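Local coordinates for protein phenolic acid decarboxylase (Sedimentibacter hydroxybenzoicus, PDB 7AE5) that catalyses the reversible, non-oxidative decarboxylation of 4-hydroxybenzoate and 3,4-dihydroxybenzoate as a UbiD-family enzyme that uses prenylated FMN and manganese, at residues M401-H409 with M438-V446; V106-K115 with K244-A255. All blocks are in the same frame, centred on the assembly; numbering follows the deposited sequence. Where two conformers were deposited one is given.

Contact 1 of 2, residues M401-H409 with M438-V446. With RB (rubidium ion), chain Q.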
loop_
_atom_site.group_PDB
_atom_site.type_symbol
_atom_site.label_atom_id
_atom_site.label_comp_id
_atom_site.label_asym_id
_atom_site.label_seq_id
_atom_site.Cartn_x
_atom_site.Cartn_y
_atom_site.Cartn_z
ATOM N N MET C 401 -8.111 11.815 21.214
ATOM C CA MET C 401 -6.946 12.410 20.565
ATOM C C MET C 401 -5.657 11.942 21.227
ATOM O O MET C 401 -4.693 11.571 20.545
ATOM C CB MET C 401 -7.042 13.937 20.606
ATOM C CG MET C 401 -7.832 14.566 19.466
ATOM S SD MET C 401 -7.421 13.916 17.837
ATOM C CE MET C 401 -5.699 14.392 17.699
ATOM N N TRP C 402 -5.622 11.958 22.563
ATOM C CA TRP C 402 -4.460 11.455 23.287
ATOM C C TRP C 402 -4.152 10.016 22.895
ATOM O O TRP C 402 -3.006 9.674 22.586
ATOM C CB TRP C 402 -4.698 11.556 24.795
ATOM C CG TRP C 402 -3.687 10.796 25.607
ATOM C CD1 TRP C 402 -2.389 11.148 25.837
ATOM C CD2 TRP C 402 -3.889 9.546 26.278
ATOM N NE1 TRP C 402 -1.773 10.200 26.621
ATOM C CE2 TRP C 402 -2.672 9.205 26.901
ATOM C CE3 TRP C 402 -4.981 8.683 26.413
ATOM C CZ2 TRP C 402 -2.517 8.039 27.649
ATOM C CZ3 TRP C 402 -4.825 7.526 27.155
ATOM C CH2 TRP C 402 -3.603 7.215 27.765
ATOM N N ALA C 403 -5.177 9.160 22.889
ATOM C CA ALA C 403 -4.970 7.760 22.536
ATOM C C ALA C 403 -4.473 7.619 21.104
ATOM O O ALA C 403 -3.671 6.727 20.802
ATOM C CB ALA C 403 -6.263 6.973 22.739
ATOM N N LEU C 404 -4.933 8.492 20.206
ATOM C CA LEU C 404 -4.462 8.435 18.827
ATOM C C LEU C 404 -2.991 8.816 18.729
ATOM O O LEU C 404 -2.232 8.201 17.972
ATOM C CB LEU C 404 -5.312 9.345 17.941
ATOM C CG LEU C 404 -6.749 8.888 17.684
ATOM C CD1 LEU C 404 -7.481 9.895 16.813
ATOM C CD2 LEU C 404 -6.762 7.512 17.043
ATOM N N THR C 405 -2.564 9.819 19.493
ATOM C CA THR C 405 -1.200 10.313 19.370
ATOM C C THR C 405 -0.169 9.444 20.084
ATOM O O THR C 405 1.028 9.619 19.835
ATOM C CB THR C 405 -1.109 11.747 19.899
ATOM O OG1 THR C 405 -1.499 11.780 21.278
ATOM C CG2 THR C 405 -2.010 12.672 19.093
ATOM N N THR C 406 -0.583 8.518 20.956
ATOM C CA THR C 406 0.376 7.734 21.730
ATOM C C THR C 406 0.268 6.220 21.562
ATOM O O THR C 406 1.201 5.514 21.962
ATOM C CB THR C 406 0.266 8.071 23.230
ATOM O OG1 THR C 406 -1.067 7.825 23.695
ATOM C CG2 THR C 406 0.633 9.532 23.487
ATOM N N ARG C 407 -0.824 5.699 20.993
ATOM C CA ARG C 407 -0.997 4.261 20.809
ATOM C C ARG C 407 -1.186 3.852 19.354
ATOM O O ARG C 407 -1.367 2.654 19.080
ATOM C CB ARG C 407 -2.195 3.753 21.624
ATOM C CG ARG C 407 -2.335 4.376 23.001
ATOM C CD ARG C 407 -1.344 3.783 23.985
ATOM N NE ARG C 407 -0.670 4.819 24.758
ATOM C CZ ARG C 407 -0.292 4.683 26.021
ATOM N NH1 ARG C 407 0.309 5.666 26.672
ATOM N NH2 ARG C 407 -0.524 3.533 26.648
ATOM N N VAL C 408 -1.166 4.800 18.423
ATOM C CA VAL C 408 -1.356 4.525 17.005
ATOM C C VAL C 408 -0.006 4.644 16.316
ATOM O O VAL C 408 0.541 5.746 16.177
ATOM C CB VAL C 408 -2.382 5.468 16.361
ATOM C CG1 VAL C 408 -2.358 5.326 14.841
ATOM C CG2 VAL C 408 -3.764 5.183 16.895
ATOM N N HIS C 409 0.537 3.510 15.900
ATOM C CA HIS C 409 1.617 3.465 14.929
ATOM C C HIS C 409 0.943 3.338 13.573
ATOM O O HIS C 409 0.441 2.258 13.235
ATOM C CB HIS C 409 2.556 2.292 15.207
ATOM C CG HIS C 409 3.798 2.281 14.369
ATOM N ND1 HIS C 409 3.774 2.355 12.993
ATOM C CD2 HIS C 409 5.103 2.180 14.715
ATOM C CE1 HIS C 409 5.009 2.311 12.528
ATOM N NE2 HIS C 409 5.835 2.204 13.554
ATOM N N MET C 438 -11.768 2.488 7.143
ATOM C CA MET C 438 -10.556 2.821 7.881
ATOM C C MET C 438 -10.718 2.371 9.324
ATOM O O MET C 438 -11.588 2.875 10.043
ATOM C CB MET C 438 -10.248 4.320 7.816
ATOM C CG MET C 438 -8.817 4.648 8.214
ATOM S SD MET C 438 -8.420 6.406 8.319
ATOM C CE MET C 438 -10.018 7.155 8.044
ATOM N N ILE C 439 -9.885 1.422 9.739
ATOM C CA ILE C 439 -9.843 0.937 11.113
ATOM C C ILE C 439 -8.578 1.477 11.763
ATOM O O ILE C 439 -7.483 1.344 11.205
ATOM C CB ILE C 439 -9.873 -0.600 11.171
ATOM C CG1 ILE C 439 -11.125 -1.143 10.483
ATOM C CG2 ILE C 439 -9.797 -1.083 12.609
ATOM C CD1 ILE C 439 -11.128 -2.653 10.365
ATOM N N ILE C 440 -8.727 2.083 12.937
ATOM C CA ILE C 440 -7.608 2.660 13.674
ATOM C C ILE C 440 -7.546 1.983 15.035
ATOM O O ILE C 440 -8.485 2.094 15.833
ATOM C CB ILE C 440 -7.743 4.183 13.823
ATOM C CG1 ILE C 440 -7.837 4.846 12.449
ATOM C CG2 ILE C 440 -6.566 4.752 14.596
ATOM C CD1 ILE C 440 -8.070 6.335 12.512
ATOM N N ASP C 441 -6.440 1.288 15.303
ATOM C CA ASP C 441 -6.258 0.563 16.559
ATOM C C ASP C 441 -5.445 1.432 17.519
ATOM O O ASP C 441 -4.227 1.285 17.672
ATOM C CB ASP C 441 -5.599 -0.792 16.304
ATOM C CG ASP C 441 -5.235 -1.517 17.587
ATOM O OD1 ASP C 441 -5.856 -1.226 18.631
ATOM O OD2 ASP C 441 -4.337 -2.386 17.552
ATOM N N ALA C 442 -6.156 2.341 18.198
ATOM C CA ALA C 442 -5.577 3.225 19.204
ATOM C C ALA C 442 -5.459 2.560 20.569
ATOM O O ALA C 442 -5.541 3.247 21.597
ATOM C CB ALA C 442 -6.397 4.513 19.313
ATOM N N THR C 443 -5.274 1.246 20.612
ATOM C CA THR C 443 -5.131 0.542 21.876
ATOM C C THR C 443 -3.676 0.181 22.149
ATOM O O THR C 443 -2.829 0.123 21.240
ATOM C CB THR C 443 -5.992 -0.726 21.911
ATOM O OG1 THR C 443 -5.457 -1.701 21.006
ATOM C CG2 THR C 443 -7.430 -0.405 21.536
ATOM N N THR C 444 -3.413 -0.043 23.442
ATOM C CA THR C 444 -2.108 -0.465 23.932
ATOM C C THR C 444 -1.876 -1.932 23.594
ATOM O O THR C 444 -2.759 -2.763 23.838
ATOM C CB THR C 444 -2.034 -0.269 25.449
ATOM O OG1 THR C 444 -2.365 1.084 25.785
ATOM C CG2 THR C 444 -0.649 -0.600 25.972
ATOM N N PRO C 445 -0.721 -2.292 23.039
ATOM C CA PRO C 445 -0.467 -3.701 22.717
ATOM C C PRO C 445 -0.506 -4.580 23.958
ATOM O O PRO C 445 -0.009 -4.212 25.023
ATOM C CB PRO C 445 0.934 -3.675 22.093
ATOM C CG PRO C 445 1.111 -2.269 21.607
ATOM C CD PRO C 445 0.360 -1.406 22.572
ATOM N N VAL C 446 -1.116 -5.748 23.809
ATOM C CA VAL C 446 -1.082 -6.787 24.833
ATOM C C VAL C 446 -0.488 -8.032 24.192
ATOM O O VAL C 446 -0.505 -8.176 22.956
ATOM C CB VAL C 446 -2.485 -7.055 25.430
ATOM C CG1 VAL C 446 -3.164 -5.753 25.818
ATOM C CG2 VAL C 446 -3.341 -7.831 24.455
HETATM RB RB RB Q . -2.277 0.387 18.858
HETATM O O HOH W 1 -2.284 -2.059 19.034
#
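Arg407, Asp441 and Thr443 meet at a rubidium ion, each giving it a backbone carbonyl oxygen. The Arg407 O, Asp441 O and Thr443 O distances to rubidium are all 2.5 Å. Water 1 and Asp413, which supplies both carboxylate oxygens, complete the shell. Arg407 O and Asp441 O stand 3.5 Å apart, two acceptors brought together by the shared cation.

The Asp441 carboxylate acts from the second shell. With CG anti to the backbone N (chi1 173°), OD2 takes a hydrogen bond from water 1 (2.6 Å from Asp441 OD2 to the water oxygen), while OD1 accepts from the Thr443 backbone N in an Asx turn. With alanine at Asp441, water 1 would probably lose this acceptor and the turn that presents Thr443 O to the metal would be less fixed.

Beyond the ion, the Arg407 side chain, in the conformer given, bends at chi2 and chi3 and lies alongside Thr444, pointing the same way. Its NH2 donates to Thr444 OG1 at 3.2 Å (N-H...O 160°), with that oxygen in the guanidinium plane; Thr444 OG1 also bonds to Asp389. The NE donates to Thr406 OG1, tilted 19° from the plane, so in that conformer two threonine hydroxyls meet the group.

Apolar side chains also meet across the contact. Val408 CG2 touches Ile440 CG2 and Ala442 CB, each at 3.6 Å, and Leu404 CD2 meets Ile440 CG2 at 3.7 Å, the Leu404 and Ile440 side chains crossing at about a right angle.

The contact thus joins the last part of helix 397-407, with the residues that follow, to strand 434-441 and the chain leaving it; Ala403 and Leu404 also rest on strand 384-388, Val408 on strand 414-421, and Trp402 bonds to Pro280 of a second subunit.

Contact 2 of 2, residues V106-K115 with K244-A255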
loop_
_atom_site.group_PDB
_atom_site.type_symbol
_atom_site.label_atom_id
_atom_site.label_comp_id
_atom_site.label_asym_id
_atom_site.label_seq_id
_atom_site.Cartn_x
_atom_site.Cartn_y
_atom_site.Cartn_z
ATOM N N VAL C 106 -53.968 4.573 28.190
ATOM C CA VAL C 106 -54.921 5.184 27.269
ATOM C C VAL C 106 -55.878 6.069 28.057
ATOM O O VAL C 106 -56.492 5.627 29.036
ATOM C CB VAL C 106 -55.676 4.107 26.477
ATOM C CG1 VAL C 106 -56.424 4.732 25.310
ATOM C CG2 VAL C 106 -54.706 3.042 25.984
ATOM N N VAL C 107 -56.016 7.318 27.623
ATOM C CA VAL C 107 -56.729 8.345 28.372
ATOM C C VAL C 107 -57.982 8.752 27.604
ATOM O O VAL C 107 -58.002 8.756 26.368
ATOM C CB VAL C 107 -55.801 9.555 28.635
ATOM C CG1 VAL C 107 -56.585 10.793 29.043
ATOM C CG2 VAL C 107 -54.770 9.212 29.694
ATOM N N LYS C 108 -59.042 9.069 28.351
ATOM C CA LYS C 108 -60.266 9.595 27.758
ATOM C C LYS C 108 -59.969 10.836 26.920
ATOM O O LYS C 108 -59.016 11.576 27.179
ATOM C CB LYS C 108 -61.282 9.938 28.851
ATOM C CG LYS C 108 -62.035 8.742 29.410
ATOM C CD LYS C 108 -62.551 9.012 30.819
ATOM C CE LYS C 108 -63.087 10.430 30.967
ATOM N NZ LYS C 108 -64.543 10.519 30.659
ATOM N N ARG C 109 -60.808 11.063 25.907
ATOM C CA ARG C 109 -60.556 12.148 24.960
ATOM C C ARG C 109 -60.574 13.509 25.645
ATOM O O ARG C 109 -59.777 14.391 25.307
ATOM C CB ARG C 109 -61.587 12.106 23.832
ATOM C CG ARG C 109 -61.162 12.834 22.565
ATOM C CD ARG C 109 -62.374 13.284 21.765
ATOM N NE ARG C 109 -62.130 14.518 21.029
ATOM C CZ ARG C 109 -62.228 15.734 21.550
ATOM N NH1 ARG C 109 -62.556 15.917 22.819
ATOM N NH2 ARG C 109 -61.992 16.792 20.780
ATOM N N GLU C 110 -61.474 13.697 26.611
ATOM C CA GLU C 110 -61.605 15.002 27.254
ATOM C C GLU C 110 -60.363 15.355 28.065
ATOM O O GLU C 110 -59.937 16.516 28.082
ATOM C CB GLU C 110 -62.854 15.025 28.135
ATOM N N ALA C 111 -59.761 14.371 28.734
ATOM C CA ALA C 111 -58.612 14.608 29.601
ATOM C C ALA C 111 -57.290 14.687 28.844
ATOM O O ALA C 111 -56.235 14.752 29.484
ATOM C CB ALA C 111 -58.526 13.517 30.671
ATOM N N ALA C 112 -57.318 14.680 27.512
ATOM C CA ALA C 112 -56.105 14.809 26.717
ATOM C C ALA C 112 -55.923 16.260 26.311
ATOM O O ALA C 112 -56.766 16.794 25.572
ATOM C CB ALA C 112 -56.173 13.918 25.482
ATOM N N PRO C 113 -54.861 16.937 26.759
ATOM C CA PRO C 113 -54.705 18.363 26.423
ATOM C C PRO C 113 -54.591 18.637 24.933
ATOM O O PRO C 113 -54.929 19.742 24.491
ATOM C CB PRO C 113 -53.422 18.760 27.170
ATOM C CG PRO C 113 -53.271 17.736 28.250
ATOM C CD PRO C 113 -53.822 16.464 27.688
ATOM N N CYS C 114 -54.127 17.669 24.140
ATOM C CA CYS C 114 -54.082 17.856 22.694
ATOM C C CYS C 114 -55.468 17.918 22.070
ATOM O O CYS C 114 -55.583 18.271 20.892
ATOM C CB CYS C 114 -53.273 16.734 22.041
ATOM S SG CYS C 114 -54.133 15.145 21.961
ATOM N N LYS C 115 -56.516 17.589 22.827
ATOM C CA LYS C 115 -57.888 17.607 22.338
ATOM C C LYS C 115 -58.670 18.800 22.881
ATOM O O LYS C 115 -59.898 18.747 22.989
ATOM C CB LYS C 115 -58.593 16.298 22.697
ATOM C CG LYS C 115 -57.981 15.061 22.053
ATOM C CD LYS C 115 -58.011 15.143 20.536
ATOM C CE LYS C 115 -57.453 13.876 19.902
ATOM N NZ LYS C 115 -58.478 12.800 19.809
ATOM N N LYS C 244 -56.692 8.293 21.564
ATOM C CA LYS C 244 -57.076 7.960 20.200
ATOM C C LYS C 244 -57.222 9.221 19.358
ATOM O O LYS C 244 -57.667 10.264 19.843
ATOM C CB LYS C 244 -58.390 7.177 20.199
ATOM C CG LYS C 244 -58.600 6.302 18.975
ATOM C CD LYS C 244 -59.977 5.660 18.997
ATOM C CE LYS C 244 -61.039 6.632 18.507
ATOM N NZ LYS C 244 -61.968 5.996 17.536
ATOM N N SER C 245 -56.832 9.122 18.091
ATOM C CA SER C 245 -57.058 10.221 17.169
ATOM C C SER C 245 -58.555 10.407 16.942
ATOM O O SER C 245 -59.360 9.494 17.148
ATOM C CB SER C 245 -56.342 9.973 15.842
ATOM O OG SER C 245 -57.158 9.233 14.950
ATOM N N ASP C 246 -58.925 11.612 16.513
ATOM C CA ASP C 246 -60.340 11.944 16.387
ATOM C C ASP C 246 -60.987 11.197 15.226
ATOM O O ASP C 246 -62.079 10.634 15.370
ATOM C CB ASP C 246 -60.508 13.454 16.218
ATOM C CG ASP C 246 -60.903 14.144 17.509
ATOM O OD1 ASP C 246 -60.969 13.462 18.553
ATOM O OD2 ASP C 246 -61.149 15.368 17.478
ATOM N N LEU C 247 -60.326 11.172 14.071
ATOM C CA LEU C 247 -60.936 10.633 12.861
ATOM C C LEU C 247 -60.581 9.179 12.592
ATOM O O LEU C 247 -61.288 8.519 11.822
ATOM C CB LEU C 247 -60.525 11.472 11.646
ATOM C CG LEU C 247 -60.714 12.983 11.763
ATOM C CD1 LEU C 247 -60.121 13.682 10.552
ATOM C CD2 LEU C 247 -62.187 13.317 11.910
ATOM N N TYR C 248 -59.519 8.660 13.201
ATOM C CA TYR C 248 -58.989 7.349 12.847
ATOM C C TYR C 248 -58.835 6.511 14.106
ATOM O O TYR C 248 -58.148 6.919 15.049
ATOM C CB TYR C 248 -57.662 7.497 12.101
ATOM C CG TYR C 248 -57.799 8.354 10.859
ATOM C CD1 TYR C 248 -58.649 7.976 9.826
ATOM C CD2 TYR C 248 -57.107 9.551 10.732
ATOM C CE1 TYR C 248 -58.791 8.756 8.693
ATOM C CE2 TYR C 248 -57.243 10.339 9.601
ATOM C CZ TYR C 248 -58.087 9.936 8.585
ATOM O OH TYR C 248 -58.228 10.713 7.457
ATOM N N ASP C 249 -59.471 5.336 14.112
ATOM C CA ASP C 249 -59.521 4.508 15.313
ATOM C C ASP C 249 -58.179 3.844 15.594
ATOM O O ASP C 249 -57.789 3.684 16.757
ATOM C CB ASP C 249 -60.616 3.452 15.167
ATOM C CG ASP C 249 -62.003 4.058 15.063
ATOM O OD1 ASP C 249 -62.135 5.278 15.292
ATOM O OD2 ASP C 249 -62.959 3.315 14.751
ATOM N N HIS C 250 -57.461 3.446 14.544
ATOM C CA HIS C 250 -56.215 2.704 14.682
ATOM C C HIS C 250 -55.012 3.586 14.996
ATOM O O HIS C 250 -53.923 3.050 15.229
ATOM C CB HIS C 250 -55.923 1.910 13.403
ATOM C CG HIS C 250 -55.858 2.751 12.163
ATOM N ND1 HIS C 250 -56.588 3.909 12.001
ATOM C CD2 HIS C 250 -55.118 2.616 11.037
ATOM C CE1 HIS C 250 -56.320 4.438 10.820
ATOM N NE2 HIS C 250 -55.430 3.672 10.215
ATOM N N LEU C 251 -55.170 4.906 15.005
ATOM C CA LEU C 251 -54.067 5.833 15.219
ATOM C C LEU C 251 -54.184 6.473 16.595
ATOM O O LEU C 251 -55.242 7.009 16.949
ATOM C CB LEU C 251 -54.045 6.910 14.132
ATOM C CG LEU C 251 -53.686 6.401 12.734
ATOM C CD1 LEU C 251 -53.624 7.546 11.739
ATOM C CD2 LEU C 251 -52.370 5.638 12.771
ATOM N N TYR C 252 -53.092 6.419 17.358
ATOM C CA TYR C 252 -53.035 6.957 18.705
ATOM C C TYR C 252 -51.897 7.965 18.792
ATOM O O TYR C 252 -50.791 7.734 18.287
ATOM C CB TYR C 252 -52.858 5.848 19.753
ATOM C CG TYR C 252 -54.146 5.100 20.055
ATOM C CD1 TYR C 252 -54.735 4.279 19.097
ATOM C CD2 TYR C 252 -54.774 5.217 21.288
ATOM C CE1 TYR C 252 -55.909 3.596 19.363
ATOM C CE2 TYR C 252 -55.950 4.538 21.561
ATOM C CZ TYR C 252 -56.513 3.730 20.596
ATOM O OH TYR C 252 -57.682 3.054 20.866
ATOM N N VAL C 253 -52.205 9.090 19.414
ATOM C CA VAL C 253 -51.293 10.221 19.524
ATOM C C VAL C 253 -51.020 10.434 21.006
ATOM O O VAL C 253 -51.816 10.009 21.860
ATOM C CB VAL C 253 -51.868 11.477 18.830
ATOM C CG1 VAL C 253 -52.301 11.143 17.400
ATOM C CG2 VAL C 253 -53.025 12.044 19.619
ATOM N N PRO C 254 -49.902 11.083 21.354
ATOM C CA PRO C 254 -49.664 11.394 22.762
ATOM C C PRO C 254 -50.602 12.456 23.312
ATOM O O PRO C 254 -50.931 13.447 22.654
ATOM C CB PRO C 254 -48.191 11.803 22.763
ATOM C CG PRO C 254 -47.823 12.065 21.260
ATOM C CD PRO C 254 -49.092 12.000 20.520
ATOM N N ALA C 255 -51.062 12.219 24.552
ATOM C CA ALA C 255 -52.138 13.052 25.109
ATOM C C ALA C 255 -51.732 14.515 25.168
ATOM O O ALA C 255 -52.572 15.390 24.962
ATOM C CB ALA C 255 -52.539 12.538 26.493
#
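A partly buried polar and apolar contact joins the loop between strands 105-106 and 117-119 to the end of strand 241-244, the turn after it and strand 252-254, in the Rift-related domain. Its polar centre is Asp246 OD1, which receives two cationic donors. Arg109 NE approaches at 2.9 Å on the syn lone pair of Asp246 OD1, the guanidinium and carboxylate planes only 14° apart. Lys115 NZ, also 2.9 Å from Asp246 OD1, comes from above the carboxylate plane. Bends at chi2 and chi4 of Lys115 bring NZ within 2.7 Å of Lys244 O as well, and its CB lies over the centre of one Arg109 guanidinium face. Asp246 OD2 has a further salt bridge to Arg296.

Arg109 starts a type I beta turn ending at Ala112, which leads into the 3-10 segment 113-114. There Cys114 N donates to Ala255 O at 2.9 Å (N-H...O 157°), and the Pro113 CD atom lies 3.2 Å from that same Ala255 O. Ala112 CB and Ala255 CB touch at 4.0 Å. At the N-terminal end of 106-115, Val106 CG1 meets the edge of the Tyr252 ring at CE2, 3.8 Å away.

From the N terminus, contact 2 comes first: residues 106-115 are met again 129 residues later by 244-255, closing a large loop of the Rift-related domain whose intervening chain holds strands and helices, including residues predicted to bind prenylated FMN and manganese. Contact 1 follows in series, opening only after contact 2 has closed, so the two loops neither nest nor cross. Its loop is short, with 28 residues between 401-409 and 438-446 that include strand 414-421 but no helix, and it ties a helix to a sheet strand in the C-terminal domain. The centres of contact 1 and contact 2 are about 53 Å apart, on opposite sides of the chain's centre. The nearest atoms of contact 1 and contact 2 are about 39 Å apart.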